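Local coordinates for leucyl-tRNA synthetase (Giardia intestinalis, PDB 3PZ6), which probably charges tRNA(Leu) with leucine using ATP, and is represented here by its CP1 editing domain, associated with deacylation of mischarged tRNA, at residues I14-I19 and V93-C98; V100-R105 and D151-T156; A159-Y164 and D293-N298; E165-L170 and E221-L226; K199-L202 and I208-K211. The protein carries 2 engineered substitutions. All coordinates share one frame; numbering follows the deposited sequence.

Contact 1: I14-I19 and V93-C98; sequences IKLELI and VGQTNC
Apolar packing carries this contact, and Leu16 supplies one half of it with both of its methyl groups. Its CD1 rests on Cys98, 3.8 Å from SG and equally 3.8 Å from CB, so the methyl lies alongside the CB-SG bond instead of meeting the sulfur alone. With chi1 at 64°, SG of Cys98 stands between the backbone N and the carbonyl carbon, where it meets Leu16 CD1.

The second kind of contact is apolar against polar. Leu16 CD2 lies against the terminal amide of Gln95, 4.6 Å from its carbon CD. The Gln95 chain is extended beyond CG, which carries the amide toward the leucine, and the two side chains cross obliquely.

Backbone bonding is absent between the segments, whose closest CA atoms, those of Leu16 and Cys98, are 8.9 Å apart; each is held by other neighbours. Leu16 bonds through its backbone to Leu82 and packs on Ala84 and Val157, while the Gln95 carbonyl receives a hydrogen bond from Ser162. Strands 156-158 and 167-171 lie between 10-18 and 97-100 in the mixed sheet, so the contact joins side chains of strands that are not neighbours. All three residues are buried, and with just 131 Å² covered, the chemistry is that of a small hydrophobic filling that brings one glutamine amide into the core.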
# COMPACT_ATOMS: atom_id res chain seq x y z
N ILE A 14 2.73 -4.32 5.98
CA ILE A 14 1.35 -4.56 5.57
C ILE A 14 1.32 -5.46 4.34
O ILE A 14 2.01 -5.21 3.36
CB ILE A 14 0.61 -3.22 5.30
CG1 ILE A 14 0.65 -2.30 6.52
CG2 ILE A 14 -0.83 -3.47 4.87
CD1 ILE A 14 -0.08 -2.82 7.77
N LYS A 15 0.52 -6.52 4.42
CA LYS A 15 0.39 -7.46 3.31
C LYS A 15 -0.64 -6.97 2.30
O LYS A 15 -1.85 -7.16 2.47
CB LYS A 15 0.04 -8.86 3.82
CG LYS A 15 1.20 -9.60 4.46
CD LYS A 15 0.75 -10.78 5.30
CE LYS A 15 0.38 -11.99 4.44
NZ LYS A 15 0.23 -13.22 5.28
N LEU A 16 -0.15 -6.33 1.24
CA LEU A 16 -1.00 -5.88 0.16
C LEU A 16 -1.12 -6.99 -0.87
O LEU A 16 -0.17 -7.28 -1.60
CB LEU A 16 -0.44 -4.60 -0.46
CG LEU A 16 -0.18 -3.41 0.45
CD1 LEU A 16 0.60 -2.34 -0.31
CD2 LEU A 16 -1.48 -2.83 1.02
N GLU A 17 -2.28 -7.64 -0.92
CA GLU A 17 -2.46 -8.81 -1.77
C GLU A 17 -2.63 -8.41 -3.23
O GLU A 17 -3.56 -7.69 -3.59
CB GLU A 17 -3.66 -9.65 -1.31
CG GLU A 17 -3.68 -11.06 -1.90
CD GLU A 17 -4.96 -11.84 -1.60
OE1 GLU A 17 -5.38 -12.63 -2.47
OE2 GLU A 17 -5.54 -11.67 -0.50
N LEU A 18 -1.72 -8.89 -4.06
CA LEU A 18 -1.85 -8.74 -5.49
C LEU A 18 -3.03 -9.58 -5.94
O LEU A 18 -3.01 -10.81 -5.85
CB LEU A 18 -0.57 -9.16 -6.21
CG LEU A 18 -0.48 -8.88 -7.71
CD1 LEU A 18 -0.46 -7.38 -7.99
CD2 LEU A 18 0.77 -9.53 -8.28
N ILE A 19 -4.08 -8.90 -6.40
CA ILE A 19 -5.33 -9.54 -6.79
C ILE A 19 -5.13 -10.53 -7.93
O ILE A 19 -4.52 -10.21 -8.94
CB ILE A 19 -6.39 -8.48 -7.16
CG1 ILE A 19 -6.67 -7.58 -5.96
CG2 ILE A 19 -7.67 -9.15 -7.65
CD1 ILE A 19 -7.54 -6.39 -6.26
N VAL A 93 -6.82 2.20 7.45
CA VAL A 93 -8.17 2.26 6.89
C VAL A 93 -8.34 3.41 5.88
O VAL A 93 -9.36 3.51 5.21
CB VAL A 93 -9.24 2.30 8.02
CG1 VAL A 93 -8.99 3.46 8.97
CG2 VAL A 93 -10.66 2.34 7.45
N GLY A 94 -7.32 4.27 5.77
CA GLY A 94 -7.37 5.43 4.88
C GLY A 94 -6.58 5.31 3.59
O GLY A 94 -6.44 6.30 2.85
N GLN A 95 -6.06 4.12 3.31
CA GLN A 95 -5.29 3.85 2.09
C GLN A 95 -6.06 4.09 0.80
O GLN A 95 -7.14 3.52 0.58
CB GLN A 95 -4.80 2.41 2.09
CG GLN A 95 -3.72 2.11 3.08
CD GLN A 95 -3.49 0.64 3.19
OE1 GLN A 95 -4.28 -0.08 3.80
NE2 GLN A 95 -2.42 0.17 2.57
N THR A 96 -5.48 4.91 -0.07
CA THR A 96 -6.04 5.20 -1.38
C THR A 96 -5.27 4.50 -2.51
O THR A 96 -5.77 4.35 -3.62
CB THR A 96 -6.00 6.69 -1.67
OG1 THR A 96 -4.65 7.13 -1.57
CG2 THR A 96 -6.85 7.45 -0.68
N ASN A 97 -4.03 4.12 -2.19
CA ASN A 97 -3.09 3.54 -3.14
C ASN A 97 -1.84 3.10 -2.39
O ASN A 97 -1.80 3.16 -1.16
CB ASN A 97 -2.73 4.56 -4.23
CG ASN A 97 -1.97 5.79 -3.69
OD1 ASN A 97 -0.76 5.91 -3.86
ND2 ASN A 97 -2.69 6.69 -3.02
N CYS A 98 -0.83 2.65 -3.12
CA CYS A 98 0.49 2.44 -2.54
C CYS A 98 1.57 2.88 -3.53
O CYS A 98 1.26 3.28 -4.65
CB CYS A 98 0.68 0.99 -2.09
SG CYS A 98 0.63 -0.23 -3.41

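Contact 2: V100-R105 and D151-T156; sequences VLPTGR and DLLLAT
Pro102, the one ring to touch across the contact, presents its CG to Leu153 CD1 at 4.5 Å; no aromatic ring or side-chain amide of the two segments joins in. Outside them, Tyr212 and Pro171 each touch both Pro102 and Leu153, extending the patch.

The closer packing belongs to Val100, whose two methyls divide the work. CG1 meets Leu152 CD1 at 4.0 Å, and CG2 meets Leu153 CD1 at 3.6 Å. This forking follows from chi1 of -60°, which sets CG1 anti to the carbonyl carbon and CG2 between that carbon and the backbone N.

Both backbones turn at the contact. A type I turn runs from Leu101 to Gly104, closed by Gly104 N to Leu101 O at 2.8 Å, and a type II turn from Leu152 to Ala155, closed by Ala155 N to Leu152 O at 3.0 Å. The Leu153 carbonyl is bonded to Lys62.

Aliphatic carbon, methyls and one proline CG, makes the contact between the end of strand 97-100 with its following turn and the end of helix 149-152 with Leu153 just beyond it. Such packing alone sets no direction; backbone bonds within each turn and to strand 167-171 help fix the two backbones.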
# COMPACT_ATOMS: atom_id res chain seq x y z
N VAL A 100 5.61 2.37 -5.27
CA VAL A 100 6.84 1.62 -5.55
C VAL A 100 7.78 2.54 -6.30
O VAL A 100 7.34 3.50 -6.92
CB VAL A 100 6.60 0.35 -6.39
CG1 VAL A 100 5.65 -0.63 -5.68
CG2 VAL A 100 6.10 0.69 -7.79
N LEU A 101 9.08 2.27 -6.22
CA LEU A 101 10.06 2.98 -7.04
C LEU A 101 10.02 2.43 -8.46
O LEU A 101 10.32 1.24 -8.67
CB LEU A 101 11.47 2.88 -6.45
CG LEU A 101 12.57 3.63 -7.23
CD1 LEU A 101 12.37 5.16 -7.18
CD2 LEU A 101 13.96 3.25 -6.73
N PRO A 102 9.64 3.27 -9.43
CA PRO A 102 9.46 2.84 -10.82
C PRO A 102 10.69 2.15 -11.40
O PRO A 102 10.56 1.31 -12.29
CB PRO A 102 9.19 4.14 -11.56
CG PRO A 102 8.57 5.02 -10.53
CD PRO A 102 9.31 4.70 -9.26
N THR A 103 11.87 2.49 -10.87
CA THR A 103 13.13 1.91 -11.34
C THR A 103 13.67 0.87 -10.37
O THR A 103 14.64 0.18 -10.66
CB THR A 103 14.17 3.00 -11.59
OG1 THR A 103 14.16 3.93 -10.50
CG2 THR A 103 13.86 3.75 -12.85
N GLY A 104 13.03 0.75 -9.21
CA GLY A 104 13.42 -0.24 -8.21
C GLY A 104 13.49 -1.67 -8.72
O GLY A 104 12.75 -2.08 -9.62
N ARG A 105 14.42 -2.43 -8.14
CA ARG A 105 14.50 -3.86 -8.38
C ARG A 105 14.00 -4.59 -7.14
O ARG A 105 14.61 -4.54 -6.08
CB ARG A 105 15.94 -4.27 -8.70
CG ARG A 105 16.04 -5.61 -9.41
CD ARG A 105 17.45 -5.87 -9.92
NE ARG A 105 18.38 -6.23 -8.85
CZ ARG A 105 19.54 -6.86 -9.06
NH1 ARG A 105 19.92 -7.21 -10.28
NH2 ARG A 105 20.33 -7.15 -8.03
N ASP A 151 7.04 -3.63 -13.64
CA ASP A 151 6.08 -4.71 -13.61
C ASP A 151 4.98 -4.45 -12.58
O ASP A 151 3.80 -4.71 -12.83
CB ASP A 151 6.77 -6.04 -13.31
CG ASP A 151 7.77 -6.44 -14.38
OD1 ASP A 151 7.56 -6.10 -15.57
OD2 ASP A 151 8.77 -7.11 -14.03
N LEU A 152 5.39 -3.91 -11.43
CA LEU A 152 4.48 -3.60 -10.32
C LEU A 152 3.57 -2.40 -10.59
O LEU A 152 2.42 -2.37 -10.14
CB LEU A 152 5.27 -3.35 -9.03
CG LEU A 152 5.99 -4.54 -8.43
CD1 LEU A 152 6.92 -4.06 -7.35
CD2 LEU A 152 5.00 -5.56 -7.88
N LEU A 153 4.09 -1.43 -11.32
CA LEU A 153 3.39 -0.17 -11.52
C LEU A 153 2.00 -0.40 -12.12
O LEU A 153 1.82 -1.25 -12.99
CB LEU A 153 4.22 0.77 -12.40
CG LEU A 153 4.25 2.25 -12.01
CD1 LEU A 153 4.88 2.46 -10.62
CD2 LEU A 153 5.00 3.07 -13.06
N LEU A 154 1.02 0.34 -11.61
CA LEU A 154 -0.38 0.24 -12.04
C LEU A 154 -1.01 -1.17 -11.88
O LEU A 154 -1.94 -1.52 -12.59
CB LEU A 154 -0.57 0.79 -13.46
CG LEU A 154 0.15 2.10 -13.79
CD1 LEU A 154 -0.03 2.44 -15.25
CD2 LEU A 154 -0.30 3.25 -12.89
N ALA A 155 -0.49 -1.95 -10.93
CA ALA A 155 -1.13 -3.18 -10.51
C ALA A 155 -2.20 -2.86 -9.47
O ALA A 155 -2.24 -1.74 -8.94
CB ALA A 155 -0.12 -4.14 -9.92
N THR A 156 -3.08 -3.82 -9.20
CA THR A 156 -4.11 -3.62 -8.19
C THR A 156 -3.92 -4.58 -7.03
O THR A 156 -3.62 -5.76 -7.22
CB THR A 156 -5.54 -3.81 -8.73
OG1 THR A 156 -5.69 -5.14 -9.23
CG2 THR A 156 -5.84 -2.85 -9.83

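Contact 3: A159-Y164 and D293-N298; sequences APLSPY and DLLVQN
Leu161 reaches from its loop to the last turn of helix 284-297 and touches this segment with both branches. CD2 packs on Leu295, 3.9 Å from CD2 and 4.1 Å from CG of that residue. CD1 turns to the amide of Asn298, whose ND2 lies 4.2 Å away, a van der Waals approach and not a polar bond. Pro160 adds a third touch, its CB 4.3 Å from Leu295 CD2, so the same leucine methyl meets both loop residues.

The next shell explains how these groups are placed. Leu295 has CG anti to its carbonyl carbon (chi1 -78°), which brings the branch round to the loop although the bond from CA to CB is not aimed there. The backbone of Asn298 is tied by its N to Leu294 O, 2.9 Å away. On the loop side, Leu161 adopts a positive phi of 71°, and the chain bends at this point. Just after it Ser162 OG accepts from Tyr164 N at 3.2 Å, an ST turn.

Further out, Pro160 packs on Ile14 and Leu16, and Leu295 on Ile14 and Cys301. The contact is partly buried, the exposed Asn298 lying at its margin. It is a helix-to-loop junction of an alpha/beta domain: the end of helix 284-297, just before strand 301-305, is seated on strand 10-18 and on the ST-turn loop that connects strands 156-158 and 167-171.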
# COMPACT_ATOMS: atom_id res chain seq x y z
N ALA A 159 -6.17 -3.98 -0.20
CA ALA A 159 -5.55 -3.36 0.96
C ALA A 159 -6.30 -3.67 2.24
O ALA A 159 -7.50 -3.40 2.35
CB ALA A 159 -5.42 -1.86 0.78
N PRO A 160 -5.61 -4.23 3.24
CA PRO A 160 -6.27 -4.53 4.49
C PRO A 160 -6.86 -3.29 5.16
O PRO A 160 -6.28 -2.20 5.07
CB PRO A 160 -5.14 -5.11 5.35
CG PRO A 160 -3.90 -4.65 4.72
CD PRO A 160 -4.17 -4.54 3.28
N LEU A 161 -8.03 -3.47 5.79
CA LEU A 161 -8.74 -2.46 6.59
C LEU A 161 -9.37 -1.31 5.80
O LEU A 161 -10.31 -0.67 6.28
CB LEU A 161 -7.85 -1.93 7.72
CG LEU A 161 -7.90 -2.64 9.09
CD1 LEU A 161 -8.18 -4.14 9.00
CD2 LEU A 161 -6.60 -2.37 9.84
N SER A 162 -8.86 -1.06 4.60
CA SER A 162 -9.44 -0.09 3.68
C SER A 162 -10.84 -0.52 3.22
O SER A 162 -11.08 -1.70 2.95
CB SER A 162 -8.52 0.09 2.48
OG SER A 162 -9.00 1.10 1.60
N PRO A 163 -11.79 0.44 3.15
CA PRO A 163 -13.10 0.16 2.56
C PRO A 163 -13.05 0.02 1.04
O PRO A 163 -14.02 -0.42 0.43
CB PRO A 163 -13.92 1.41 2.94
CG PRO A 163 -12.92 2.45 3.22
CD PRO A 163 -11.76 1.75 3.82
N TYR A 164 -11.93 0.41 0.43
CA TYR A 164 -11.77 0.25 -1.01
C TYR A 164 -11.53 -1.22 -1.36
O TYR A 164 -10.69 -1.88 -0.75
CB TYR A 164 -10.62 1.13 -1.51
CG TYR A 164 -10.93 2.61 -1.48
CD1 TYR A 164 -12.04 3.13 -2.14
CD2 TYR A 164 -10.10 3.50 -0.79
CE1 TYR A 164 -12.33 4.49 -2.12
CE2 TYR A 164 -10.37 4.86 -0.76
CZ TYR A 164 -11.49 5.36 -1.43
OH TYR A 164 -11.77 6.71 -1.41
N ASP A 293 -2.58 -5.37 16.68
CA ASP A 293 -3.04 -6.71 17.05
C ASP A 293 -4.11 -7.28 16.11
O ASP A 293 -4.10 -8.47 15.81
CB ASP A 293 -3.56 -6.73 18.49
CG ASP A 293 -2.50 -6.29 19.51
OD1 ASP A 293 -1.29 -6.22 19.16
OD2 ASP A 293 -2.88 -6.03 20.67
N LEU A 294 -5.03 -6.42 15.66
CA LEU A 294 -6.07 -6.83 14.73
C LEU A 294 -5.46 -7.27 13.40
O LEU A 294 -5.88 -8.27 12.81
CB LEU A 294 -7.10 -5.71 14.52
CG LEU A 294 -8.28 -5.90 13.55
CD1 LEU A 294 -9.19 -7.07 13.95
CD2 LEU A 294 -9.09 -4.62 13.42
N LEU A 295 -4.45 -6.53 12.94
CA LEU A 295 -3.75 -6.84 11.70
C LEU A 295 -3.09 -8.21 11.76
O LEU A 295 -3.05 -8.93 10.76
CB LEU A 295 -2.71 -5.75 11.37
CG LEU A 295 -3.20 -4.42 10.77
CD1 LEU A 295 -2.22 -3.30 11.06
CD2 LEU A 295 -3.45 -4.53 9.27
N VAL A 296 -2.58 -8.56 12.94
CA VAL A 296 -1.91 -9.85 13.16
C VAL A 296 -2.92 -11.00 13.22
O VAL A 296 -2.64 -12.08 12.71
CB VAL A 296 -1.00 -9.83 14.43
CG1 VAL A 296 -0.13 -11.07 14.49
CG2 VAL A 296 -0.10 -8.58 14.45
N GLN A 297 -4.08 -10.75 13.82
CA GLN A 297 -5.16 -11.74 13.92
C GLN A 297 -5.77 -12.02 12.56
O GLN A 297 -6.18 -13.15 12.26
CB GLN A 297 -6.26 -11.27 14.86
CG GLN A 297 -6.00 -11.54 16.33
CD GLN A 297 -7.16 -11.08 17.19
OE1 GLN A 297 -8.29 -11.54 17.02
NE2 GLN A 297 -6.88 -10.17 18.13
N ASN A 298 -5.87 -10.97 11.75
CA ASN A 298 -6.34 -11.08 10.38
C ASN A 298 -5.30 -11.72 9.47
O ASN A 298 -5.62 -12.12 8.35
CB ASN A 298 -6.70 -9.70 9.84
CG ASN A 298 -7.99 -9.16 10.41
OD1 ASN A 298 -9.02 -9.84 10.45
ND2 ASN A 298 -7.95 -7.90 10.84

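Contact 4: E165-L170 and E221-L226; sequences EQIFVL and EPYSPL
Gln166 opens the contact, bringing its side-chain amide to the hydroxyl of Tyr223. The bond from Gln166 NE2 to Tyr223 OH is fairly straight, 166° at the hydrogen, but long at 3.5 Å and therefore weak. The glutamine chain is bent at chi2 (-88°) to reach it, and its amide plane stands 86° from the tyrosine ring. NE2 also makes a weak bond to Glu165 OE1, at 3.0 Å. The Gln166 carbonyl O approaches Tyr223 CE1 obliquely.

Ile167 follows with CG2, 4.2 Å from Tyr223 CD1, while its other branch leads away. Phe168 comes next: its CD2 is 3.9 Å from Tyr223 CE2, and the tyrosine OH sits at the edge of the phenylalanine ring, near its plane, 3.5 Å from CE2. The two side chains run at about a right angle.

Tyr223 thus meets three successive residues where strand 167-171 begins. One face of its ring carries CB of its neighbour Pro222, and Tyr164 makes an edge-to-face stack with it. The chemistry is that of a largely buried aromatic wedge: carbon packing from Ile167 and Phe168 is joined by one backbone carbonyl, and the phenol oxygen is met by only a weak donor within the two segments.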
# COMPACT_ATOMS: atom_id res chain seq x y z
N GLU A 165 -12.29 -1.72 -2.33
CA GLU A 165 -12.23 -3.15 -2.69
C GLU A 165 -10.91 -3.50 -3.39
O GLU A 165 -10.47 -4.66 -3.36
CB GLU A 165 -13.46 -3.57 -3.50
CG GLU A 165 -13.63 -2.94 -4.89
CD GLU A 165 -13.99 -1.44 -4.90
OE1 GLU A 165 -14.31 -0.92 -6.00
OE2 GLU A 165 -13.96 -0.77 -3.84
N GLN A 166 -10.29 -2.50 -4.01
CA GLN A 166 -8.94 -2.61 -4.53
C GLN A 166 -8.32 -1.22 -4.63
O GLN A 166 -9.02 -0.23 -4.63
CB GLN A 166 -8.92 -3.30 -5.90
CG GLN A 166 -9.48 -2.48 -7.07
CD GLN A 166 -10.96 -2.67 -7.23
OE1 GLN A 166 -11.46 -3.80 -7.23
NE2 GLN A 166 -11.69 -1.57 -7.36
N ILE A 167 -6.99 -1.17 -4.72
CA ILE A 167 -6.28 0.08 -4.98
C ILE A 167 -5.15 -0.17 -5.97
O ILE A 167 -4.81 -1.31 -6.25
CB ILE A 167 -5.73 0.74 -3.68
CG1 ILE A 167 -4.86 -0.24 -2.89
CG2 ILE A 167 -6.88 1.28 -2.82
CD1 ILE A 167 -4.27 0.34 -1.60
N PHE A 168 -4.57 0.90 -6.50
CA PHE A 168 -3.52 0.79 -7.49
C PHE A 168 -2.12 1.06 -6.94
O PHE A 168 -1.93 1.90 -6.07
CB PHE A 168 -3.81 1.70 -8.68
CG PHE A 168 -4.91 1.22 -9.56
CD1 PHE A 168 -4.63 0.50 -10.71
CD2 PHE A 168 -6.24 1.48 -9.24
CE1 PHE A 168 -5.66 0.04 -11.53
CE2 PHE A 168 -7.27 1.02 -10.05
CZ PHE A 168 -6.98 0.31 -11.20
N VAL A 169 -1.14 0.34 -7.47
CA VAL A 169 0.26 0.58 -7.16
C VAL A 169 0.72 1.76 -8.00
O VAL A 169 0.66 1.72 -9.22
CB VAL A 169 1.12 -0.66 -7.52
CG1 VAL A 169 2.60 -0.37 -7.31
CG2 VAL A 169 0.68 -1.88 -6.74
N LEU A 170 1.20 2.81 -7.34
CA LEU A 170 1.51 4.05 -8.03
C LEU A 170 2.98 4.46 -7.87
O LEU A 170 3.68 3.96 -6.98
CB LEU A 170 0.57 5.16 -7.56
CG LEU A 170 -0.94 4.97 -7.77
CD1 LEU A 170 -1.65 6.26 -7.42
CD2 LEU A 170 -1.28 4.55 -9.21
N GLU A 221 -9.21 9.00 -9.17
CA GLU A 221 -10.49 9.67 -8.94
C GLU A 221 -11.50 8.91 -8.06
O GLU A 221 -12.19 9.53 -7.26
CB GLU A 221 -11.13 10.07 -10.27
CG GLU A 221 -10.50 11.33 -10.88
CD GLU A 221 -11.01 11.65 -12.28
OE1 GLU A 221 -12.08 11.12 -12.69
OE2 GLU A 221 -10.33 12.45 -12.97
N PRO A 222 -11.59 7.57 -8.20
CA PRO A 222 -12.49 6.86 -7.29
C PRO A 222 -11.92 6.62 -5.89
O PRO A 222 -12.62 6.11 -5.02
CB PRO A 222 -12.73 5.51 -7.99
CG PRO A 222 -12.01 5.58 -9.30
CD PRO A 222 -10.99 6.65 -9.19
N TYR A 223 -10.65 6.97 -5.66
CA TYR A 223 -10.01 6.73 -4.37
C TYR A 223 -9.60 8.04 -3.71
O TYR A 223 -8.41 8.35 -3.58
CB TYR A 223 -8.82 5.78 -4.52
CG TYR A 223 -9.13 4.62 -5.43
CD1 TYR A 223 -9.76 3.47 -4.93
CD2 TYR A 223 -8.82 4.67 -6.79
CE1 TYR A 223 -10.06 2.41 -5.77
CE2 TYR A 223 -9.12 3.61 -7.63
CZ TYR A 223 -9.74 2.49 -7.12
OH TYR A 223 -10.05 1.44 -7.95
N SER A 224 -10.58 8.82 -3.31
CA SER A 224 -10.31 10.09 -2.66
C SER A 224 -9.85 9.85 -1.22
O SER A 224 -10.21 8.84 -0.61
CB SER A 224 -11.57 10.94 -2.65
OG SER A 224 -12.53 10.34 -1.79
N PRO A 225 -9.07 10.80 -0.66
CA PRO A 225 -8.64 10.71 0.74
C PRO A 225 -9.82 10.50 1.67
O PRO A 225 -10.92 10.96 1.38
CB PRO A 225 -8.01 12.08 0.98
CG PRO A 225 -7.51 12.50 -0.35
CD PRO A 225 -8.52 11.99 -1.33
N LEU A 226 -9.59 9.79 2.77
CA LEU A 226 -10.66 9.45 3.69
C LEU A 226 -10.53 10.15 5.05
O LEU A 226 -9.43 10.25 5.57
CB LEU A 226 -10.69 7.93 3.89
CG LEU A 226 -11.58 7.04 3.02
CD1 LEU A 226 -12.09 7.70 1.74
CD2 LEU A 226 -10.87 5.73 2.72

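Contact 5: K199-L202 and I208-K211; sequences KDIL and IAEK
Two helical pieces meet end to beginning, the last turn of helix 192-202 and a weakly bonded turn at about 208-211, with Ile201 CA and Ala209 CA just 5.1 Å apart. At that spacing, side chains of the second piece reach the backbone of the first. Ile208 places CG2 at 3.5 Å from the carbonyl O of Asp200, and the same methyl is 4.3 Å from Ile201 CA. Its chi1 of -163° turns CG1 anti to the backbone N, which leaves CG2 between that N and the carbonyl carbon as the branch that touches.

Ala209 does the equivalent one residue on: its CB is 3.5 Å from Ile201 O and 4.3 Å from Ile201 CG2. The second of these is the one pairing of carbon side chains across the contact; the others set a methyl or CB against backbone.

The connection between the pieces is only five residues long. Asn204, within it, bonds through ND2 to Glu210 OE1 and, weakly, through OD1 to Ala209 N. Val216 of helix 216-219 packs on both Leu202 and Ala209, and Ile201 touches Val214 and Leu220, so the junction of the two pieces is backed by what follows in the chain.

Chemically, two carbonyl oxygens at the C-terminal end of a helix are flanked here by aliphatic carbon, which would tend to shelter them from water on that side, while the Asn204 side chain supplies polar contacts at the bend.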
# COMPACT_ATOMS: atom_id res chain seq x y z
N LYS A 199 -1.88 14.22 -5.42
CA LYS A 199 -2.41 15.39 -6.13
C LYS A 199 -1.63 15.71 -7.41
O LYS A 199 -2.21 16.08 -8.42
CB LYS A 199 -2.44 16.60 -5.20
CG LYS A 199 -3.19 17.79 -5.72
CD LYS A 199 -2.73 19.02 -4.99
CE LYS A 199 -3.24 20.29 -5.64
NZ LYS A 199 -2.35 21.43 -5.30
N ASP A 200 -0.31 15.56 -7.37
CA ASP A 200 0.52 15.66 -8.57
C ASP A 200 0.07 14.72 -9.71
O ASP A 200 -0.02 15.15 -10.87
CB ASP A 200 1.99 15.41 -8.24
CG ASP A 200 2.68 16.62 -7.62
OD1 ASP A 200 2.07 17.72 -7.60
OD2 ASP A 200 3.83 16.46 -7.15
N ILE A 201 -0.22 13.46 -9.37
CA ILE A 201 -0.69 12.48 -10.34
C ILE A 201 -2.07 12.89 -10.85
O ILE A 201 -2.31 12.94 -12.05
CB ILE A 201 -0.76 11.04 -9.74
CG1 ILE A 201 0.51 10.65 -8.97
CG2 ILE A 201 -1.15 10.01 -10.82
CD1 ILE A 201 1.64 10.07 -9.79
N LEU A 202 -2.97 13.21 -9.92
CA LEU A 202 -4.36 13.53 -10.23
C LEU A 202 -4.53 14.61 -11.29
O LEU A 202 -5.37 14.49 -12.19
CB LEU A 202 -5.11 13.92 -8.95
CG LEU A 202 -6.63 14.04 -8.94
CD1 LEU A 202 -7.33 12.71 -9.23
CD2 LEU A 202 -7.09 14.60 -7.59
N ILE A 208 3.28 14.20 -15.39
CA ILE A 208 3.77 13.04 -14.63
C ILE A 208 2.85 11.81 -14.71
O ILE A 208 3.34 10.69 -14.67
CB ILE A 208 4.11 13.41 -13.16
CG1 ILE A 208 4.99 12.33 -12.52
CG2 ILE A 208 2.84 13.71 -12.37
CD1 ILE A 208 5.38 12.59 -11.08
N ALA A 209 1.55 12.03 -14.83
CA ALA A 209 0.61 10.92 -15.01
C ALA A 209 0.80 10.21 -16.36
O ALA A 209 0.79 8.98 -16.42
CB ALA A 209 -0.81 11.39 -14.84
N GLU A 210 1.01 11.00 -17.41
CA GLU A 210 1.20 10.48 -18.76
C GLU A 210 2.50 9.71 -18.85
O GLU A 210 2.54 8.64 -19.47
CB GLU A 210 1.24 11.59 -19.81
CG GLU A 210 0.27 12.74 -19.60
CD GLU A 210 0.31 13.75 -20.75
OE1 GLU A 210 0.58 14.94 -20.49
OE2 GLU A 210 0.06 13.34 -21.91
N LYS A 211 3.54 10.27 -18.26
CA LYS A 211 4.87 9.68 -18.23
C LYS A 211 4.88 8.22 -17.76
O LYS A 211 5.66 7.42 -18.25
CB LYS A 211 5.83 10.51 -17.37
CG LYS A 211 7.16 9.83 -17.08
CD LYS A 211 8.09 10.72 -16.29
CE LYS A 211 9.26 9.92 -15.70
NZ LYS A 211 10.07 9.19 -16.74

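How the contacts relate
From the N terminus, contact 1 closes the first loop, bringing strand 10-18 to the start of strand 97-100. Contact 2 opens directly afterwards and closes the loop from strand 97-100 to the end of helix 149-152. Contact 3 then spans the widest loop, from the segment after strand 156-158 to helix 284-297; contact 4 lies within it, and contact 5 within contact 4. None of them cross. Contacts 1 and 4 share neighbouring strands, with Cys98 bonded to Phe168 and Leu170; contacts 2 and 4 join through Val169. Contacts 1 and 3 adjoin, and contacts 3 and 4 touch through Tyr164 and Ser224. Contact 5, peripheral, touches contact 4 through Leu202 and Glu221.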